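PDB 4HAM: Lmo2241 protein from Listeria monocytogenes, which probably binds DNA through a GntR-type winged helix-turn-helix domain and is likely to act as a transcription regulator. Local coordinates for residues A[18-23]-A[60-65]; A[32-37]-A[78-83]. One frame throughout, in Å; residues are numbered along the deposited sequence. Where two conformers were deposited one is given.

How the interactions relate
From the N terminus, the chain runs through helix 15-29, which supplies residues 18-23, and then through the turn at 32-37. Helices 41-48 and 52-64 follow, and the end of the latter folds back on the first helix in interaction 1, closing a loop of 36 residues. After the hairpin strand 68-71, the end of strand 75-78 and the chain beyond it return to the turn in interaction 2, closing a loop of 40. The two contacts cross, their segments alternating along the chain. Interaction 1 joins helix to helix in the core, whereas interaction 2 fastens the exit of the wing to the approach of strand 37-38. They meet where Leu32 packs on the carbonyl of Ile23.

Interaction 1 (A[18-23]-A[60-65]); sequences QIVQKI and QELERQ
Val20 and Leu62 form the centre of an apolar helix-to-helix contact, their side chains running antiparallel past one another. CG1 of Val20 lies 3.9 Å from CD2 of Leu62, a methyl that also rests 3.6 Å from the Val20 carbonyl O. The second branch of the valine, CG2, packs on the aliphatic part of Glu61, 3.8 Å from its CB. A short branched residue suits this place because its two methyls serve different neighbours: CG1 stands anti to the backbone N (chi1 171°) and faces Leu62, while CG2 turns to Glu61. One turn on, Ile23 meets Leu62 nearly perpendicularly, its CB 3.9 Å from CD1 of the leucine. The leucine's fork suits its place: CD2 serves Val20 and CD1 chiefly Ile23.

Polar groups gather along one border. The Glu61 chain bends at chi2 (60°), and its carboxylate has two partners in its own segment: OE2 takes a nearly straight bond from Gln65 NE2 at 2.8 Å through its anti lone pair, and OE1 makes a salt bridge with Arg64 NH1 through its syn lone pair. A water accepts from Gln65 NE2 and donates to Gln21 OE1, linking helix 15-29 to the residue just past helix 52-64, while Lys24 donates to Gln65 OE1.

Gln21 NE2 donates to Glu100 and Asp104 on helix 88-107 of the second subunit. The axes of the short helical segments approach to 9.7 Å and cross at -47°. Ala58, a turn earlier on helix 52-64, extends the packing against Ile19 and Val20. Leu62 also touches Val67, in the following loop, and Ile68, so it packs between helix 15-29 and strand 68-71.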
loop_
_atom_site.group_PDB
_atom_site.type_symbol
_atom_site.label_atom_id
_atom_site.label_comp_id
_atom_site.label_asym_id
_atom_site.label_seq_id
_atom_site.Cartn_x
_atom_site.Cartn_y
_atom_site.Cartn_z
ATOM N N GLN A 18 3.031 -8.676 -9.830
ATOM C CA GLN A 18 1.715 -9.049 -10.327
ATOM C C GLN A 18 1.563 -10.563 -10.254
ATOM O O GLN A 18 0.518 -11.077 -9.832
ATOM C CB GLN A 18 1.519 -8.538 -11.761
ATOM C CG GLN A 18 1.375 -7.033 -11.828
ATOM C CD GLN A 18 1.071 -6.531 -13.225
ATOM O OE1 GLN A 18 0.190 -7.056 -13.903
ATOM N NE2 GLN A 18 1.804 -5.510 -13.662
ATOM N N ILE A 19 2.626 -11.272 -10.637
ATOM C CA ILE A 19 2.641 -12.733 -10.560
ATOM C C ILE A 19 2.513 -13.206 -9.127
ATOM O O ILE A 19 1.714 -14.099 -8.838
ATOM C CB ILE A 19 3.916 -13.307 -11.187
ATOM C CG1 ILE A 19 3.920 -12.983 -12.690
ATOM C CG2 ILE A 19 4.000 -14.817 -10.969
ATOM C CD1 ILE A 19 5.219 -13.380 -13.380
ATOM N N VAL A 20 3.298 -12.613 -8.230
ATOM C CA VAL A 20 3.195 -12.956 -6.809
ATOM C C VAL A 20 1.753 -12.770 -6.322
ATOM O O VAL A 20 1.178 -13.643 -5.669
ATOM C CB VAL A 20 4.125 -12.082 -5.943
ATOM C CG1 VAL A 20 3.838 -12.299 -4.437
ATOM C CG2 VAL A 20 5.585 -12.370 -6.278
ATOM N N GLN A 21 1.157 -11.635 -6.664
ATOM C CA GLN A 21 -0.156 -11.308 -6.097
ATOM C C GLN A 21 -1.282 -12.138 -6.705
ATOM O O GLN A 21 -2.246 -12.460 -6.021
ATOM C CB GLN A 21 -0.460 -9.804 -6.200
ATOM C CG GLN A 21 0.482 -8.910 -5.364
ATOM C CD GLN A 21 0.284 -9.095 -3.862
ATOM O OE1 GLN A 21 0.956 -9.911 -3.228
ATOM N NE2 GLN A 21 -0.658 -8.352 -3.297
ATOM N N LYS A 22 -1.159 -12.502 -7.981
ATOM C CA LYS A 22 -2.165 -13.350 -8.610
ATOM C C LYS A 22 -2.136 -14.779 -8.054
ATOM O O LYS A 22 -3.185 -15.375 -7.806
ATOM C CB LYS A 22 -1.984 -13.363 -10.126
ATOM C CG LYS A 22 -2.454 -12.082 -10.785
ATOM C CD LYS A 22 -3.988 -12.039 -10.890
ATOM C CE LYS A 22 -4.435 -10.790 -11.630
ATOM N NZ LYS A 22 -5.907 -10.752 -11.876
ATOM N N ILE A 23 -0.937 -15.309 -7.844
ATOM C CA ILE A 23 -0.792 -16.625 -7.236
ATOM C C ILE A 23 -1.378 -16.634 -5.826
ATOM O O ILE A 23 -2.126 -17.546 -5.463
ATOM C CB ILE A 23 0.667 -17.092 -7.215
ATOM C CG1 ILE A 23 1.173 -17.313 -8.637
ATOM C CG2 ILE A 23 0.802 -18.387 -6.393
ATOM C CD1 ILE A 23 0.344 -18.284 -9.404
ATOM N N GLN A 60 10.691 -16.747 -6.154
ATOM C CA GLN A 60 11.528 -16.496 -4.973
ATOM C C GLN A 60 10.774 -15.694 -3.914
ATOM O O GLN A 60 10.870 -15.967 -2.710
ATOM C CB GLN A 60 12.809 -15.751 -5.352
ATOM C CG GLN A 60 13.810 -16.595 -6.096
ATOM C CD GLN A 60 15.098 -15.846 -6.391
ATOM O OE1 GLN A 60 15.413 -14.849 -5.739
ATOM N NE2 GLN A 60 15.843 -16.317 -7.387
ATOM N N GLU A 61 10.026 -14.695 -4.364
ATOM C CA GLU A 61 9.253 -13.863 -3.449
ATOM C C GLU A 61 8.083 -14.653 -2.844
ATOM O O GLU A 61 7.803 -14.547 -1.644
ATOM C CB GLU A 61 8.767 -12.591 -4.148
ATOM C CG GLU A 61 7.934 -11.671 -3.258
ATOM C CD GLU A 61 8.693 -11.190 -2.022
ATOM O OE1 GLU A 61 9.947 -11.079 -2.070
ATOM O OE2 GLU A 61 8.029 -10.913 -0.995
ATOM N N LEU A 62 7.431 -15.467 -3.668
ATOM C CA LEU A 62 6.388 -16.363 -3.175
ATOM C C LEU A 62 6.922 -17.360 -2.127
ATOM O O LEU A 62 6.254 -17.633 -1.143
ATOM C CB LEU A 62 5.730 -17.120 -4.328
ATOM C CG LEU A 62 4.745 -16.284 -5.148
ATOM C CD1 LEU A 62 4.487 -16.937 -6.498
ATOM C CD2 LEU A 62 3.450 -16.130 -4.359
ATOM N N GLU A 63 8.116 -17.899 -2.337
ATOM C CA GLU A 63 8.697 -18.819 -1.353
ATOM C C GLU A 63 9.120 -18.083 -0.083
ATOM O O GLU A 63 8.992 -18.605 1.023
ATOM C CB GLU A 63 9.880 -19.593 -1.947
ATOM C CG GLU A 63 10.394 -20.708 -1.035
ATOM C CD GLU A 63 10.954 -21.921 -1.790
ATOM O OE1 GLU A 63 11.214 -21.822 -3.008
ATOM O OE2 GLU A 63 11.132 -22.985 -1.156
ATOM N N ARG A 64 9.622 -16.865 -0.243
ATOM C CA ARG A 64 9.980 -16.045 0.903
ATOM C C ARG A 64 8.759 -15.821 1.796
ATOM O O ARG A 64 8.848 -15.897 3.024
ATOM C CB ARG A 64 10.535 -14.708 0.427
ATOM C CG ARG A 64 10.906 -13.758 1.528
ATOM C CD ARG A 64 11.181 -12.381 0.953
ATOM N NE ARG A 64 11.435 -11.380 1.983
ATOM C CZ ARG A 64 11.477 -10.073 1.749
ATOM N NH1 ARG A 64 11.269 -9.616 0.522
ATOM N NH2 ARG A 64 11.719 -9.222 2.738
ATOM N N GLN A 65 7.616 -15.558 1.170
ATOM C CA GLN A 65 6.381 -15.287 1.900
ATOM C C GLN A 65 5.710 -16.576 2.343
ATOM O O GLN A 65 4.650 -16.540 2.966
ATOM C CB GLN A 65 5.413 -14.447 1.046
ATOM C CG GLN A 65 5.888 -13.026 0.799
ATOM C CD GLN A 65 4.837 -12.158 0.119
ATOM O OE1 GLN A 65 3.640 -12.275 0.390
ATOM N NE2 GLN A 65 5.281 -11.291 -0.772
HETATM O O HOH W 1 3.480 -9.497 -2.359
#

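Interaction 2 (A[32-37]-A[78-83]); sequences LQEGEK and IANQTD
Two backbone hydrogen bonds join the segments around Ile78: Gly35 N donates to Ile78 O at 2.8 Å, and Ile78 N donates to Glu36 O at 2.9 Å. The residues from Gln33 to Glu36 make a type II beta turn, closed by Glu36 N bonding to Gln33 O. Gly35 suits its third position, where phi is positive (86°) and a side chain would press on the preceding carbonyl O.

Ile78 turns its side chain toward the turn, placing CB 3.2 Å from Gln33 O; its CG1 meets CB of Leu32 at 4.0 Å, the two side chains lying crosswise. Apolar residues suit both places, as Val27 of helix 15-29 and Ile38 of strand 37-38 pack on them too. In this winged helix-turn-helix domain Ile78 ends the last wing strand, so the contact lies where the chain leaves the wing for helix 88-107.

Glu34 spans the surface to the departing chain. With CG anti to the backbone N (chi1 178°) and the rest extended, its carboxylate reaches the backbone of 81-82. In one of the two conformers modelled for Glu34, OE2 accepts three bonds: Gln81 N comes from above the carboxylate plane at 2.9 Å, Thr82 N arrives on the syn side but tilted out of the plane, and Thr82 OG1 donates to the syn lone pair at 2.8 Å. A long acidic residue suits these N-H groups and the hydroxyl, though the second conformer and the poor order of Thr82 make the grip less certain. Asn80 runs alongside Glu34, its amide turned 62° from the carboxylate. Glu36 OE1 accepts from Gln33 N, while its OE2 bonds to Ser1.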
loop_
_atom_site.group_PDB
_atom_site.type_symbol
_atom_site.label_atom_id
_atom_site.label_comp_id
_atom_site.label_asym_id
_atom_site.label_seq_id
_atom_site.Cartn_x
_atom_site.Cartn_y
_atom_site.Cartn_z
ATOM N N LEU A 32 -6.095 -22.556 -6.189
ATOM C CA LEU A 32 -4.889 -23.305 -5.826
ATOM C C LEU A 32 -5.028 -23.800 -4.383
ATOM O O LEU A 32 -5.405 -23.043 -3.487
ATOM C CB LEU A 32 -3.643 -22.432 -5.987
ATOM C CG LEU A 32 -3.229 -22.112 -7.425
ATOM C CD1 LEU A 32 -2.150 -21.010 -7.470
ATOM C CD2 LEU A 32 -2.730 -23.384 -8.095
ATOM N N GLN A 33 -4.741 -25.079 -4.164
ATOM C CA GLN A 33 -4.914 -25.691 -2.849
ATOM C C GLN A 33 -3.556 -26.086 -2.286
ATOM O O GLN A 33 -2.628 -26.314 -3.043
ATOM C CB GLN A 33 -5.766 -26.953 -2.977
ATOM C CG GLN A 33 -7.185 -26.713 -3.467
ATOM C CD GLN A 33 -7.965 -28.004 -3.608
ATOM O OE1 GLN A 33 -7.625 -28.867 -4.426
ATOM N NE2 GLN A 33 -9.011 -28.153 -2.798
ATOM N N GLU A 34 -3.468 -26.184 -0.962
ATOM C CA GLU A 34 -2.261 -26.658 -0.291
ATOM C C GLU A 34 -1.785 -27.948 -0.952
ATOM O O GLU A 34 -2.592 -28.833 -1.245
ATOM C CB GLU A 34 -2.539 -26.889 1.203
ATOM C CG GLU A 34 -1.350 -27.426 1.997
ATOM C CD GLU A 34 -1.641 -27.578 3.489
ATOM O OE1 GLU A 34 -0.949 -28.385 4.154
ATOM O OE2 GLU A 34 -2.550 -26.887 3.997
ATOM N N GLY A 35 -0.488 -28.036 -1.236
ATOM C CA GLY A 35 0.070 -29.264 -1.782
ATOM C C GLY A 35 -0.031 -29.357 -3.295
ATOM O O GLY A 35 0.567 -30.240 -3.902
ATOM N N GLU A 36 -0.787 -28.457 -3.920
ATOM C CA GLU A 36 -0.962 -28.541 -5.365
ATOM C C GLU A 36 0.330 -28.198 -6.119
ATOM O O GLU A 36 1.023 -27.248 -5.779
ATOM C CB GLU A 36 -2.103 -27.626 -5.813
ATOM C CG GLU A 36 -2.362 -27.627 -7.291
ATOM C CD GLU A 36 -3.699 -26.985 -7.633
ATOM O OE1 GLU A 36 -4.472 -26.668 -6.702
ATOM O OE2 GLU A 36 -3.974 -26.789 -8.831
ATOM N N LYS A 37 0.652 -28.978 -7.142
ATOM C CA LYS A 37 1.864 -28.722 -7.918
ATOM C C LYS A 37 1.571 -27.634 -8.940
ATOM O O LYS A 37 0.597 -27.739 -9.679
ATOM C CB LYS A 37 2.308 -30.001 -8.636
ATOM C CG LYS A 37 3.572 -29.842 -9.477
ATOM C CD LYS A 37 4.059 -31.198 -10.003
ATOM C CE LYS A 37 5.346 -31.044 -10.796
ATOM N NZ LYS A 37 5.963 -32.354 -11.150
ATOM N N ILE A 78 2.119 -25.544 -3.741
ATOM C CA ILE A 78 1.546 -24.593 -2.802
ATOM C C ILE A 78 1.860 -25.057 -1.371
ATOM O O ILE A 78 1.666 -26.221 -1.027
ATOM C CB ILE A 78 0.023 -24.441 -2.997
ATOM C CG1 ILE A 78 -0.283 -23.962 -4.419
ATOM C CG2 ILE A 78 -0.565 -23.494 -1.952
ATOM C CD1 ILE A 78 0.461 -22.679 -4.843
ATOM N N ALA A 79 2.362 -24.147 -0.544
ATOM C CA ALA A 79 2.824 -24.512 0.799
ATOM C C ALA A 79 1.676 -24.699 1.776
ATOM O O ALA A 79 0.533 -24.372 1.465
ATOM C CB ALA A 79 3.800 -23.453 1.316
ATOM N N ASN A 80 1.986 -25.239 2.953
ATOM C CA ASN A 80 0.984 -25.444 3.987
ATOM C C ASN A 80 0.158 -24.194 4.252
ATOM O O ASN A 80 0.696 -23.092 4.379
ATOM C CB ASN A 80 1.625 -25.960 5.284
ATOM C CG ASN A 80 0.649 -25.981 6.444
ATOM O OD1 ASN A 80 0.407 -24.955 7.080
ATOM N ND2 ASN A 80 0.083 -27.153 6.727
ATOM N N GLN A 81 -1.158 -24.376 4.304
ATOM C CA GLN A 81 -2.091 -23.265 4.442
ATOM C C GLN A 81 -2.961 -23.447 5.677
ATOM O O GLN A 81 -3.483 -22.479 6.228
ATOM C CB GLN A 81 -2.985 -23.157 3.197
ATOM C CG GLN A 81 -2.243 -22.815 1.905
ATOM C CD GLN A 81 -1.623 -21.437 1.949
ATOM O OE1 GLN A 81 -2.215 -20.494 2.480
ATOM N NE2 GLN A 81 -0.423 -21.311 1.402
ATOM N N THR A 82 -3.113 -24.695 6.107
ATOM C CA THR A 82 -4.035 -25.035 7.188
ATOM C C THR A 82 -3.651 -24.434 8.539
ATOM O O THR A 82 -4.383 -23.610 9.085
ATOM C CB THR A 82 -4.209 -26.562 7.338
ATOM O OG1 THR A 82 -3.087 -27.235 6.752
ATOM C CG2 THR A 82 -5.485 -27.026 6.651
ATOM N N ASP A 83 -2.507 -24.845 9.076
ATOM C CA ASP A 83 -2.116 -24.419 10.418
ATOM C C ASP A 83 -0.895 -23.501 10.414
ATOM O O ASP A 83 -0.123 -23.475 11.372
ATOM C CB ASP A 83 -1.865 -25.637 11.315
ATOM C CG ASP A 83 -3.048 -26.592 11.352
ATOM O OD1 ASP A 83 -4.041 -26.285 12.046
ATOM O OD2 ASP A 83 -2.981 -27.652 10.691
#